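Local coordinates for protein esterase (Capnocytophaga ochracea, PDB 4W9R) that is of unknown function but belongs to the putative esterase family, pairing an alpha/beta-hydrolase domain with a C-terminal array of helices, at residues B[62-67]-B[234-239]; B[293-298]-B[320-325]; B[310-315]-B[343-348]; B[314-319]-B[336-341]. All blocks are in the same frame, centred on the assembly; numbering follows the deposited sequence.

Contact 1. Residues B[62-67]-B[234-239]; sequences EMPKCI and DIYKPI
A chi1 of -169° carries CG of Tyr-236 opposite its own backbone N and lays the ring against the chain from Glu-62 to Pro-64, whereas Glu-62 and Lys-237 both turn CG away from their carbonyl carbons and cross at a slant. Over one face of the tyrosine, CD of Pro-64 sits 3.8 Å from the ring centroid, 13° off the normal, in a CH-pi contact. The carbonyl carbon of Met-63 lies over the same face, 3.6 Å from CE1 of Tyr-236. This ties the loop leading into strand 67-71, part of the central sheet of the alpha/beta-hydrolase fold, to the 3-10 turn 234-236 on the way to the C-terminal helices. A serine at Tyr-236 would probably leave Pro-64 without its CH-pi partner and open a gap beside this loop. The ammonium of Lys-237 hydrogen-bonds through NZ to OD1 of Asp-234 at 3.0 Å and pairs with Asp-230, reaching OE1 of Glu-62 only as a long salt bridge, 3.9 Å from NZ. OE2 of Glu-62 bonds instead to Asn-218 of the second subunit. One water accepts from Lys-237 NZ and donates to Glu-62 O, at 2.8 Å from that oxygen.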
loop_
_atom_site.group_PDB
_atom_site.type_symbol
_atom_site.label_atom_id
_atom_site.label_comp_id
_atom_site.label_asym_id
_atom_site.label_seq_id
_atom_site.Cartn_x
_atom_site.Cartn_y
_atom_site.Cartn_z
ATOM N N GLU B 62 11.286 7.531 -7.577
ATOM C CA GLU B 62 11.313 8.065 -6.219
ATOM C C GLU B 62 12.179 7.214 -5.291
ATOM O O GLU B 62 12.446 7.598 -4.152
ATOM C CB GLU B 62 9.892 8.172 -5.663
ATOM C CG GLU B 62 8.976 9.060 -6.483
ATOM C CD GLU B 62 7.620 9.256 -5.835
ATOM O OE1 GLU B 62 7.418 8.751 -4.709
ATOM O OE2 GLU B 62 6.756 9.916 -6.450
HETATM N N MSE B 63 12.616 6.060 -5.787
HETATM C CA MSE B 63 13.467 5.160 -5.013
HETATM C C MSE B 63 14.500 4.472 -5.893
HETATM O O MSE B 63 14.234 4.186 -7.060
HETATM C CB MSE B 63 12.629 4.095 -4.299
HETATM C CG MSE B 63 12.117 4.496 -2.929
HETATM SE SE MSE B 63 11.296 2.994 -1.983
HETATM C CE MSE B 63 12.822 1.785 -1.928
ATOM N N PRO B 64 15.685 4.200 -5.331
ATOM C CA PRO B 64 16.676 3.362 -6.009
ATOM C C PRO B 64 16.258 1.897 -5.961
ATOM O O PRO B 64 15.394 1.543 -5.159
ATOM C CB PRO B 64 17.949 3.599 -5.196
ATOM C CG PRO B 64 17.447 3.899 -3.824
ATOM C CD PRO B 64 16.170 4.675 -4.023
ATOM N N LYS B 65 16.845 1.064 -6.813
ATOM C CA LYS B 65 16.604 -0.370 -6.743
ATOM C C LYS B 65 17.111 -0.907 -5.408
ATOM O O LYS B 65 18.220 -0.585 -4.981
ATOM C CB LYS B 65 17.279 -1.096 -7.907
ATOM C CG LYS B 65 16.674 -0.795 -9.268
ATOM C CD LYS B 65 17.456 -1.484 -10.378
ATOM C CE LYS B 65 16.850 -1.208 -11.743
ATOM N NZ LYS B 65 15.452 -1.710 -11.841
ATOM N N CYS B 66 16.294 -1.717 -4.746
ATOM C CA CYS B 66 16.643 -2.236 -3.429
ATOM C C CYS B 66 16.533 -3.753 -3.366
ATOM O O CYS B 66 15.829 -4.371 -4.164
ATOM C CB CYS B 66 15.749 -1.612 -2.354
ATOM S SG CYS B 66 16.013 0.155 -2.100
ATOM N N ILE B 67 17.243 -4.344 -2.413
ATOM C CA ILE B 67 17.120 -5.768 -2.139
ATOM C C ILE B 67 16.324 -5.961 -0.855
ATOM O O ILE B 67 16.645 -5.374 0.178
ATOM C CB ILE B 67 18.496 -6.449 -2.019
ATOM C CG1 ILE B 67 19.210 -6.435 -3.373
ATOM C CG2 ILE B 67 18.348 -7.876 -1.522
ATOM C CD1 ILE B 67 20.528 -7.171 -3.378
ATOM N N ASP B 234 12.977 10.104 0.286
ATOM C CA ASP B 234 12.513 11.345 -0.338
ATOM C C ASP B 234 13.601 12.147 -1.060
ATOM O O ASP B 234 13.328 12.797 -2.070
ATOM C CB ASP B 234 11.850 12.233 0.717
ATOM C CG ASP B 234 11.229 13.480 0.120
ATOM O OD1 ASP B 234 10.137 13.371 -0.478
ATOM O OD2 ASP B 234 11.830 14.567 0.251
ATOM N N ILE B 235 14.825 12.101 -0.545
ATOM C CA ILE B 235 15.934 12.845 -1.140
ATOM C C ILE B 235 16.252 12.358 -2.561
ATOM O O ILE B 235 16.838 13.088 -3.361
ATOM C CB ILE B 235 17.207 12.746 -0.260
ATOM C CG1 ILE B 235 18.258 13.772 -0.695
ATOM C CG2 ILE B 235 17.777 11.336 -0.280
ATOM C CD1 ILE B 235 17.776 15.206 -0.630
ATOM N N TYR B 236 15.842 11.132 -2.873
ATOM C CA TYR B 236 16.117 10.532 -4.175
ATOM C C TYR B 236 15.202 11.095 -5.259
ATOM O O TYR B 236 15.509 11.005 -6.447
ATOM C CB TYR B 236 15.962 9.010 -4.096
ATOM C CG TYR B 236 16.472 8.251 -5.303
ATOM C CD1 TYR B 236 15.635 7.963 -6.374
ATOM C CD2 TYR B 236 17.785 7.802 -5.360
ATOM C CE1 TYR B 236 16.096 7.264 -7.475
ATOM C CE2 TYR B 236 18.254 7.099 -6.455
ATOM C CZ TYR B 236 17.406 6.832 -7.510
ATOM O OH TYR B 236 17.869 6.135 -8.601
ATOM N N LYS B 237 14.079 11.675 -4.839
ATOM C CA LYS B 237 13.083 12.205 -5.767
ATOM C C LYS B 237 13.671 13.238 -6.724
ATOM O O LYS B 237 14.598 13.966 -6.368
ATOM C CB LYS B 237 11.912 12.831 -5.001
ATOM C CG LYS B 237 10.919 11.835 -4.419
ATOM C CD LYS B 237 9.719 12.560 -3.821
ATOM C CE LYS B 237 8.725 11.591 -3.195
ATOM N NZ LYS B 237 9.286 10.890 -2.006
ATOM N N PRO B 238 13.133 13.296 -7.951
ATOM C CA PRO B 238 13.514 14.327 -8.920
ATOM C C PRO B 238 13.151 15.721 -8.422
ATOM O O PRO B 238 12.296 15.852 -7.546
ATOM C CB PRO B 238 12.698 13.962 -10.164
ATOM C CG PRO B 238 12.382 12.512 -10.003
ATOM C CD PRO B 238 12.199 12.316 -8.530
ATOM N N ILE B 239 13.788 16.746 -8.975
ATOM C CA ILE B 239 13.494 18.116 -8.577
ATOM C C ILE B 239 12.218 18.595 -9.259
ATOM O O ILE B 239 12.132 18.625 -10.487
ATOM C CB ILE B 239 14.652 19.069 -8.924
ATOM C CG1 ILE B 239 15.954 18.576 -8.290
ATOM C CG2 ILE B 239 14.337 20.484 -8.464
ATOM C CD1 ILE B 239 17.154 19.439 -8.612
HETATM O O HOH W 1 11.000 8.966 -2.135
#

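Contact 2. Residues B[293-298]-B[320-325]; sequences DWESLK and AEYYEK
The backbone O of Trp-294 takes two weak helical bonds, from the N atoms of Leu-297 and Lys-298, and the edge of the Tyr-322 ring lies beside it, the oxygen being near the ring plane. Two successive helices of the C-terminal array, 294-306 and 314-325, pack here in a nearly antiparallel pair, the segment axes 9.1 Å apart at 149°, in a manner reminiscent of tetratricopeptide-type helix arrays. Asp-293 caps the first helix: OD1 takes a weak capping bond from Glu-295 N, while OD2 accepts a hydrogen bond from Ser-296 OG. Lys-325 bends at chi2 (-58°), which spreads its methylenes over one face of the Trp-294 indole. CB of Lys-325 stands 3.6 Å from the centroid of the five-membered ring, a CH-pi contact, and farther out CE of Lys-325 comes within 3.5 Å of CH2 of Trp-294. An alanine at Trp-294 would remove that platform, and the lysine chain is likely to become free to turn away into solvent. Tyr-322 is treated in the same way by the other helix: CB of Lys-298 makes a CH-pi contact 3.6 Å from the tyrosine centroid, and CD of Lys-298 continues across the ring toward CE2. On the buried side, Leu-297 reaches in with one methyl, its CD2 resting 3.7 Å from N of Tyr-322.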
loop_
_atom_site.group_PDB
_atom_site.type_symbol
_atom_site.label_atom_id
_atom_site.label_comp_id
_atom_site.label_asym_id
_atom_site.label_seq_id
_atom_site.Cartn_x
_atom_site.Cartn_y
_atom_site.Cartn_z
ATOM N N ASP B 293 24.341 33.418 -13.145
ATOM C CA ASP B 293 25.518 33.001 -12.401
ATOM C C ASP B 293 26.296 32.012 -13.254
ATOM O O ASP B 293 25.896 30.860 -13.409
ATOM C CB ASP B 293 25.104 32.376 -11.064
ATOM C CG ASP B 293 26.225 31.603 -10.402
ATOM O OD1 ASP B 293 27.393 32.035 -10.494
ATOM O OD2 ASP B 293 25.928 30.562 -9.780
ATOM N N TRP B 294 27.434 32.459 -13.770
ATOM C CA TRP B 294 28.159 31.676 -14.761
ATOM C C TRP B 294 29.233 30.790 -14.155
ATOM O O TRP B 294 29.785 29.929 -14.834
ATOM C CB TRP B 294 28.777 32.602 -15.811
ATOM C CG TRP B 294 27.795 33.575 -16.395
ATOM C CD1 TRP B 294 27.900 34.935 -16.407
ATOM C CD2 TRP B 294 26.551 33.264 -17.038
ATOM N NE1 TRP B 294 26.807 35.490 -17.024
ATOM C CE2 TRP B 294 25.962 34.486 -17.420
ATOM C CE3 TRP B 294 25.879 32.073 -17.332
ATOM C CZ2 TRP B 294 24.736 34.552 -18.079
ATOM C CZ3 TRP B 294 24.662 32.141 -17.987
ATOM C CH2 TRP B 294 24.103 33.371 -18.353
ATOM N N GLU B 295 29.517 30.981 -12.874
ATOM C CA GLU B 295 30.537 30.175 -12.226
ATOM C C GLU B 295 29.978 28.778 -11.991
ATOM O O GLU B 295 30.711 27.788 -12.013
ATOM C CB GLU B 295 30.996 30.817 -10.917
ATOM C CG GLU B 295 32.431 30.478 -10.533
ATOM C CD GLU B 295 33.446 30.954 -11.563
ATOM O OE1 GLU B 295 33.182 31.965 -12.249
ATOM O OE2 GLU B 295 34.511 30.312 -11.689
ATOM N N SER B 296 28.667 28.710 -11.786
ATOM C CA SER B 296 27.977 27.438 -11.625
ATOM C C SER B 296 27.943 26.672 -12.941
ATOM O O SER B 296 27.988 25.443 -12.956
ATOM C CB SER B 296 26.553 27.657 -11.106
ATOM O OG SER B 296 26.558 28.127 -9.770
ATOM N N LEU B 297 27.868 27.408 -14.046
ATOM C CA LEU B 297 27.804 26.802 -15.371
ATOM C C LEU B 297 29.087 26.044 -15.703
ATOM O O LEU B 297 29.044 24.961 -16.286
ATOM C CB LEU B 297 27.534 27.869 -16.433
ATOM C CG LEU B 297 27.393 27.379 -17.876
ATOM C CD1 LEU B 297 26.268 26.364 -17.992
ATOM C CD2 LEU B 297 27.158 28.551 -18.815
ATOM N N LYS B 298 30.224 26.616 -15.323
ATOM C CA LYS B 298 31.516 25.980 -15.553
ATOM C C LYS B 298 31.634 24.694 -14.745
ATOM O O LYS B 298 32.085 23.666 -15.253
ATOM C CB LYS B 298 32.660 26.931 -15.194
ATOM C CG LYS B 298 34.047 26.399 -15.531
ATOM C CD LYS B 298 35.134 27.327 -15.003
ATOM C CE LYS B 298 36.501 26.970 -15.567
ATOM N NZ LYS B 298 36.909 25.582 -15.220
ATOM N N ALA B 320 31.375 25.839 -23.468
ATOM C CA ALA B 320 31.500 26.819 -24.542
ATOM C C ALA B 320 30.669 28.062 -24.248
ATOM O O ALA B 320 31.107 29.185 -24.499
ATOM C CB ALA B 320 31.088 26.210 -25.872
ATOM N N GLU B 321 29.467 27.857 -23.715
ATOM C CA GLU B 321 28.612 28.973 -23.332
ATOM C C GLU B 321 29.251 29.773 -22.204
ATOM O O GLU B 321 29.148 30.998 -22.169
ATOM C CB GLU B 321 27.225 28.482 -22.913
ATOM C CG GLU B 321 26.273 28.238 -24.075
ATOM C CD GLU B 321 24.844 27.988 -23.622
ATOM O OE1 GLU B 321 24.639 27.664 -22.432
ATOM O OE2 GLU B 321 23.923 28.121 -24.456
ATOM N N TYR B 322 29.914 29.075 -21.288
ATOM C CA TYR B 322 30.591 29.727 -20.174
ATOM C C TYR B 322 31.694 30.659 -20.660
ATOM O O TYR B 322 31.865 31.761 -20.137
ATOM C CB TYR B 322 31.179 28.693 -19.214
ATOM C CG TYR B 322 32.174 29.282 -18.239
ATOM C CD1 TYR B 322 31.746 30.009 -17.138
ATOM C CD2 TYR B 322 33.542 29.118 -18.423
ATOM C CE1 TYR B 322 32.648 30.553 -16.243
ATOM C CE2 TYR B 322 34.451 29.660 -17.534
ATOM C CZ TYR B 322 33.998 30.377 -16.447
ATOM O OH TYR B 322 34.896 30.919 -15.555
ATOM N N TYR B 323 32.444 30.208 -21.657
ATOM C CA TYR B 323 33.538 31.003 -22.198
ATOM C C TYR B 323 33.019 32.273 -22.863
ATOM O O TYR B 323 33.659 33.321 -22.796
ATOM C CB TYR B 323 34.363 30.172 -23.181
ATOM C CG TYR B 323 35.292 29.198 -22.493
ATOM C CD1 TYR B 323 35.950 29.552 -21.321
ATOM C CD2 TYR B 323 35.502 27.924 -23.004
ATOM C CE1 TYR B 323 36.798 28.668 -20.681
ATOM C CE2 TYR B 323 36.350 27.031 -22.370
ATOM C CZ TYR B 323 36.994 27.410 -21.209
ATOM O OH TYR B 323 37.838 26.529 -20.573
ATOM N N GLU B 324 31.851 32.181 -23.492
ATOM C CA GLU B 324 31.215 33.355 -24.078
ATOM C C GLU B 324 30.811 34.355 -23.000
ATOM O O GLU B 324 30.977 35.562 -23.169
ATOM C CB GLU B 324 29.990 32.957 -24.908
ATOM C CG GLU B 324 30.324 32.318 -26.246
ATOM C CD GLU B 324 29.101 32.126 -27.126
ATOM O OE1 GLU B 324 28.169 31.405 -26.708
ATOM O OE2 GLU B 324 29.071 32.701 -28.235
ATOM N N LYS B 325 30.289 33.843 -21.889
ATOM C CA LYS B 325 29.800 34.695 -20.809
ATOM C C LYS B 325 30.922 35.467 -20.115
ATOM O O LYS B 325 30.710 36.585 -19.647
ATOM C CB LYS B 325 29.033 33.864 -19.778
ATOM C CG LYS B 325 27.804 33.163 -20.333
ATOM C CD LYS B 325 26.824 34.149 -20.949
ATOM C CE LYS B 325 25.628 33.430 -21.554
ATOM N NZ LYS B 325 24.643 34.379 -22.140
#

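Contact 3. Residues B[310-315]-B[343-348]; sequences LKTAMP and PNIDFI
Ala-313 N donates to Pro-343 O at 3.0 Å, nearly along the C=O axis with an angle of 153° at the hydrogen, and this is the one backbone hydrogen bond between the two segments. Beyond it the second loop folds into a type II' turn from Ile-345 to Ile-348, closed by a bond from Ile-348 N to Ile-345 O of 2.9 Å and taking Asp-346 to a positive phi of 52°. The side chain that leads across is Ile-345. With CG1 opposite the backbone N (chi1 174°), its CG2 branch is the one that reaches the first loop, where it lies 3.8 Å from CB of Thr-312 and equally near CB of Met-314. The hydroxyl of Thr-312 is engaged elsewhere, with OG1 bonded to O of Tyr-309. Further along, the CB methyl of Ala-313 touches the Ile-348 CG2 methyl at 4.2 Å. At the exposed end the Pro-343 ring packs by CD and CG against the carbonyl O of Lys-311. Joined this way are the connection from helix 294-306 to helix 314-325 and the one from helix 329-339 to helix 350-362, a pairing of interhelical loops consistent with a stacked array of antiparallel helices, as in tetratricopeptide-repeat-like domains.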
loop_
_atom_site.group_PDB
_atom_site.type_symbol
_atom_site.label_atom_id
_atom_site.label_comp_id
_atom_site.label_asym_id
_atom_site.label_seq_id
_atom_site.Cartn_x
_atom_site.Cartn_y
_atom_site.Cartn_z
ATOM N N LEU B 310 29.530 12.149 -20.631
ATOM C CA LEU B 310 30.788 12.284 -21.374
ATOM C C LEU B 310 30.644 12.061 -22.882
ATOM O O LEU B 310 31.320 12.709 -23.683
ATOM C CB LEU B 310 31.827 11.309 -20.817
ATOM C CG LEU B 310 33.183 11.283 -21.525
ATOM C CD1 LEU B 310 33.847 12.651 -21.465
ATOM C CD2 LEU B 310 34.086 10.215 -20.929
ATOM N N LYS B 311 29.744 11.162 -23.262
ATOM C CA LYS B 311 29.562 10.778 -24.658
ATOM C C LYS B 311 28.548 11.670 -25.369
ATOM O O LYS B 311 28.170 11.407 -26.508
ATOM C CB LYS B 311 29.140 9.311 -24.762
ATOM C CG LYS B 311 30.226 8.338 -24.335
ATOM C CD LYS B 311 31.524 8.613 -25.079
ATOM C CE LYS B 311 32.650 7.715 -24.592
ATOM N NZ LYS B 311 33.935 8.025 -25.279
ATOM N N THR B 312 28.095 12.712 -24.682
ATOM C CA THR B 312 27.117 13.640 -25.239
ATOM C C THR B 312 27.731 15.023 -25.435
ATOM O O THR B 312 28.733 15.360 -24.811
ATOM C CB THR B 312 25.873 13.773 -24.342
ATOM O OG1 THR B 312 26.223 14.457 -23.132
ATOM C CG2 THR B 312 25.305 12.401 -24.009
ATOM N N ALA B 313 27.143 15.802 -26.336
ATOM C CA ALA B 313 27.631 17.145 -26.640
ATOM C C ALA B 313 27.431 18.138 -25.495
ATOM O O ALA B 313 27.955 19.251 -25.536
ATOM C CB ALA B 313 26.953 17.666 -27.897
HETATM N N MSE B 314 26.677 17.736 -24.476
HETATM C CA MSE B 314 26.274 18.652 -23.410
HETATM C C MSE B 314 27.418 19.286 -22.593
HETATM O O MSE B 314 27.403 20.499 -22.385
HETATM C CB MSE B 314 25.306 17.947 -22.455
HETATM C CG MSE B 314 24.582 18.903 -21.531
HETATM SE SE MSE B 314 23.160 18.046 -20.524
HETATM C CE MSE B 314 24.257 17.137 -19.213
ATOM N N PRO B 315 28.395 18.484 -22.115
ATOM C CA PRO B 315 29.440 19.098 -21.281
ATOM C C PRO B 315 30.204 20.227 -21.970
ATOM O O PRO B 315 30.441 21.267 -21.355
ATOM C CB PRO B 315 30.380 17.926 -20.984
ATOM C CG PRO B 315 29.515 16.732 -21.063
ATOM C CD PRO B 315 28.556 17.019 -22.177
ATOM N N PRO B 343 27.352 13.290 -29.934
ATOM C CA PRO B 343 25.917 13.103 -30.188
ATOM C C PRO B 343 25.023 14.159 -29.545
ATOM O O PRO B 343 25.373 14.740 -28.518
ATOM C CB PRO B 343 25.641 11.728 -29.576
ATOM C CG PRO B 343 26.914 10.999 -29.745
ATOM C CD PRO B 343 28.004 12.022 -29.561
ATOM N N ASN B 344 23.871 14.395 -30.164
ATOM C CA ASN B 344 22.898 15.351 -29.656
ATOM C C ASN B 344 22.175 14.842 -28.417
ATOM O O ASN B 344 21.895 13.650 -28.295
ATOM C CB ASN B 344 21.868 15.691 -30.736
ATOM C CG ASN B 344 22.498 16.268 -31.984
ATOM O OD1 ASN B 344 23.625 16.762 -31.956
ATOM N ND2 ASN B 344 21.765 16.216 -33.090
ATOM N N ILE B 345 21.874 15.754 -27.499
ATOM C CA ILE B 345 21.037 15.435 -26.351
ATOM C C ILE B 345 20.096 16.601 -26.054
ATOM O O ILE B 345 20.526 17.753 -25.997
ATOM C CB ILE B 345 21.884 15.097 -25.104
ATOM C CG1 ILE B 345 20.985 14.907 -23.880
ATOM C CG2 ILE B 345 22.935 16.172 -24.854
ATOM C CD1 ILE B 345 21.730 14.497 -22.630
ATOM N N ASP B 346 18.812 16.291 -25.881
ATOM C CA ASP B 346 17.779 17.295 -25.629
ATOM C C ASP B 346 17.823 18.402 -26.684
ATOM O O ASP B 346 17.773 18.125 -27.883
ATOM C CB ASP B 346 17.930 17.882 -24.221
ATOM C CG ASP B 346 16.650 18.526 -23.712
ATOM O OD1 ASP B 346 15.951 19.188 -24.508
ATOM O OD2 ASP B 346 16.341 18.368 -22.512
ATOM N N PHE B 347 17.937 19.649 -26.237
ATOM C CA PHE B 347 17.928 20.789 -27.150
ATOM C C PHE B 347 19.320 21.096 -27.692
ATOM O O PHE B 347 19.498 22.043 -28.457
ATOM C CB PHE B 347 17.343 22.028 -26.465
ATOM C CG PHE B 347 18.264 22.672 -25.466
ATOM C CD1 PHE B 347 19.032 23.771 -25.819
ATOM C CD2 PHE B 347 18.348 22.190 -24.170
ATOM C CE1 PHE B 347 19.873 24.372 -24.901
ATOM C CE2 PHE B 347 19.188 22.787 -23.248
ATOM C CZ PHE B 347 19.950 23.880 -23.613
ATOM N N ILE B 348 20.305 20.292 -27.306
ATOM C CA ILE B 348 21.656 20.482 -27.817
ATOM C C ILE B 348 21.798 19.678 -29.095
ATOM O O ILE B 348 21.758 18.448 -29.074
ATOM C CB ILE B 348 22.736 20.027 -26.815
ATOM C CG1 ILE B 348 22.351 20.407 -25.384
ATOM C CG2 ILE B 348 24.094 20.603 -27.195
ATOM C CD1 ILE B 348 22.292 21.876 -25.153
#

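Contact 4. Residues B[314-319]-B[336-341]; sequences MPNFFL and YQKAYT
Asn-316 turns CG away from its carbonyl carbon (chi1 -76°) and sends its side chain across to Lys-338 and Ala-339, on the next helix of the C-terminal array. Helices 314-325 and 329-339 form a helical hairpin, running roughly antiparallel, and this contact lies away from its short connection. CB of Asn-316 packs 3.6 Å from the CB methyl of Ala-339, so that the small residue lets the two backbones come close, CA atoms of Asn-316 and Ala-339 being 5.1 Å apart. CG carries the amide onward, and at its end ND2 passes across the lysine chain, 4.0 Å from CG of Lys-338, meeting methylene rather than charge. Deeper in, two rings meet: the edge of Tyr-336 points toward the face of Phe-317 in an offset edge-to-face pair, centroids 6.0 Å apart and planes at 75°. The touching atom on the tyrosine is CE1, equally near CD1 and CE1 of Phe-317. The hydroxyl of Tyr-336 is bonded to Glu-324 and to Arg-356 on helix 350-362, which should hold the ring's position. Between the amide and the rings, the CB methyl of Ala-339 rests 3.9 Å from the backbone N of Phe-317.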
loop_
_atom_site.group_PDB
_atom_site.type_symbol
_atom_site.label_atom_id
_atom_site.label_comp_id
_atom_site.label_asym_id
_atom_site.label_seq_id
_atom_site.Cartn_x
_atom_site.Cartn_y
_atom_site.Cartn_z
HETATM N N MSE B 314 26.677 17.736 -24.476
HETATM C CA MSE B 314 26.274 18.652 -23.410
HETATM C C MSE B 314 27.418 19.286 -22.593
HETATM O O MSE B 314 27.403 20.499 -22.385
HETATM C CB MSE B 314 25.306 17.947 -22.455
HETATM C CG MSE B 314 24.582 18.903 -21.531
HETATM SE SE MSE B 314 23.160 18.046 -20.524
HETATM C CE MSE B 314 24.257 17.137 -19.213
ATOM N N PRO B 315 28.395 18.484 -22.115
ATOM C CA PRO B 315 29.440 19.098 -21.281
ATOM C C PRO B 315 30.204 20.227 -21.970
ATOM O O PRO B 315 30.441 21.267 -21.355
ATOM C CB PRO B 315 30.380 17.926 -20.984
ATOM C CG PRO B 315 29.515 16.732 -21.063
ATOM C CD PRO B 315 28.556 17.019 -22.177
ATOM N N ASN B 316 30.578 20.026 -23.228
ATOM C CA ASN B 316 31.321 21.046 -23.957
ATOM C C ASN B 316 30.424 22.184 -24.430
ATOM O O ASN B 316 30.899 23.291 -24.674
ATOM C CB ASN B 316 32.056 20.424 -25.143
ATOM C CG ASN B 316 33.294 19.660 -24.721
ATOM O OD1 ASN B 316 33.986 20.049 -23.779
ATOM N ND2 ASN B 316 33.579 18.562 -25.414
ATOM N N PHE B 317 29.129 21.917 -24.555
ATOM C CA PHE B 317 28.181 22.972 -24.888
ATOM C C PHE B 317 28.048 23.942 -23.719
ATOM O O PHE B 317 28.036 25.157 -23.910
ATOM C CB PHE B 317 26.814 22.391 -25.250
ATOM C CG PHE B 317 25.800 23.430 -25.643
ATOM C CD1 PHE B 317 25.698 23.855 -26.956
ATOM C CD2 PHE B 317 24.949 23.983 -24.698
ATOM C CE1 PHE B 317 24.765 24.810 -27.321
ATOM C CE2 PHE B 317 24.014 24.937 -25.056
ATOM C CZ PHE B 317 23.922 25.350 -26.368
ATOM N N PHE B 318 27.942 23.395 -22.512
ATOM C CA PHE B 318 27.872 24.209 -21.303
ATOM C C PHE B 318 29.152 25.015 -21.122
ATOM O O PHE B 318 29.111 26.198 -20.784
ATOM C CB PHE B 318 27.631 23.334 -20.068
ATOM C CG PHE B 318 26.227 22.812 -19.953
ATOM C CD1 PHE B 318 25.214 23.320 -20.747
ATOM C CD2 PHE B 318 25.920 21.816 -19.038
ATOM C CE1 PHE B 318 23.922 22.839 -20.639
ATOM C CE2 PHE B 318 24.630 21.333 -18.923
ATOM C CZ PHE B 318 23.629 21.846 -19.725
ATOM N N LEU B 319 30.286 24.364 -21.355
ATOM C CA LEU B 319 31.586 25.003 -21.194
ATOM C C LEU B 319 31.797 26.101 -22.235
ATOM O O LEU B 319 32.331 27.164 -21.921
ATOM C CB LEU B 319 32.703 23.962 -21.287
ATOM C CG LEU B 319 34.118 24.433 -20.951
ATOM C CD1 LEU B 319 34.198 24.937 -19.517
ATOM C CD2 LEU B 319 35.117 23.312 -21.186
ATOM N N TYR B 336 33.026 24.800 -28.806
ATOM C CA TYR B 336 31.829 24.512 -29.590
ATOM C C TYR B 336 32.127 23.470 -30.662
ATOM O O TYR B 336 31.346 22.542 -30.876
ATOM C CB TYR B 336 31.278 25.782 -30.239
ATOM C CG TYR B 336 30.309 26.559 -29.376
ATOM C CD1 TYR B 336 29.139 25.974 -28.913
ATOM C CD2 TYR B 336 30.551 27.888 -29.049
ATOM C CE1 TYR B 336 28.245 26.682 -28.133
ATOM C CE2 TYR B 336 29.663 28.605 -28.270
ATOM C CZ TYR B 336 28.511 27.997 -27.815
ATOM O OH TYR B 336 27.624 28.706 -27.039
ATOM N N GLN B 337 33.264 23.628 -31.332
ATOM C CA GLN B 337 33.687 22.693 -32.368
ATOM C C GLN B 337 33.950 21.310 -31.784
ATOM O O GLN B 337 33.817 20.296 -32.470
ATOM C CB GLN B 337 34.939 23.212 -33.079
ATOM C CG GLN B 337 34.710 24.469 -33.905
ATOM C CD GLN B 337 36.007 25.109 -34.368
ATOM O OE1 GLN B 337 37.087 24.761 -33.892
ATOM N NE2 GLN B 337 35.903 26.050 -35.299
ATOM N N LYS B 338 34.319 21.278 -30.509
ATOM C CA LYS B 338 34.573 20.024 -29.815
ATOM C C LYS B 338 33.254 19.343 -29.459
ATOM O O LYS B 338 33.155 18.117 -29.457
ATOM C CB LYS B 338 35.408 20.272 -28.557
ATOM C CG LYS B 338 36.358 19.144 -28.201
ATOM C CD LYS B 338 37.333 19.574 -27.115
ATOM C CE LYS B 338 38.392 18.511 -26.868
ATOM N NZ LYS B 338 39.384 18.946 -25.845
ATOM N N ALA B 339 32.241 20.153 -29.166
ATOM C CA ALA B 339 30.924 19.641 -28.807
ATOM C C ALA B 339 30.202 19.082 -30.026
ATOM O O ALA B 339 29.402 18.154 -29.915
ATOM C CB ALA B 339 30.091 20.731 -28.155
ATOM N N TYR B 340 30.495 19.653 -31.189
ATOM C CA TYR B 340 29.845 19.260 -32.434
ATOM C C TYR B 340 30.175 17.818 -32.821
ATOM O O TYR B 340 29.431 17.182 -33.567
ATOM C CB TYR B 340 30.251 20.212 -33.561
ATOM C CG TYR B 340 29.504 19.995 -34.857
ATOM C CD1 TYR B 340 28.237 20.530 -35.046
ATOM C CD2 TYR B 340 30.070 19.265 -35.895
ATOM C CE1 TYR B 340 27.550 20.337 -36.231
ATOM C CE2 TYR B 340 29.391 19.068 -37.083
ATOM C CZ TYR B 340 28.131 19.607 -37.246
ATOM O OH TYR B 340 27.449 19.415 -38.425
ATOM N N THR B 341 31.281 17.304 -32.296
ATOM C CA THR B 341 31.737 15.958 -32.625
ATOM C C THR B 341 31.076 14.906 -31.739
ATOM O O THR B 341 31.360 13.715 -31.855
ATOM C CB THR B 341 33.266 15.831 -32.492
ATOM O OG1 THR B 341 33.648 16.016 -31.123
ATOM C CG2 THR B 341 33.964 16.870 -33.358
#

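How the contacts relate
From the N terminus, contact 1 closes first, bringing the loop before strand 67-71 back to the turn after helix 217-232, and it is complete before the others open. Contact 2 then pairs helix 294-306 with helix 314-325. Contact 3, joining two interhelical loops, begins inside that span and closes beyond it, so the two cross. Contact 4 starts from the same stretch as contact 3, sharing Met-314 and Pro-315, ties helix 314-325 to helix 329-339, and likewise crosses contact 2, which it touches through Glu-324 and Tyr-336. Contacts 3 and 4 abut, whereas contact 1 stays about 13 Å from the rest at the nearest atoms, near the middle of the chain, where the hydrolase domain passes into the C-terminal helices.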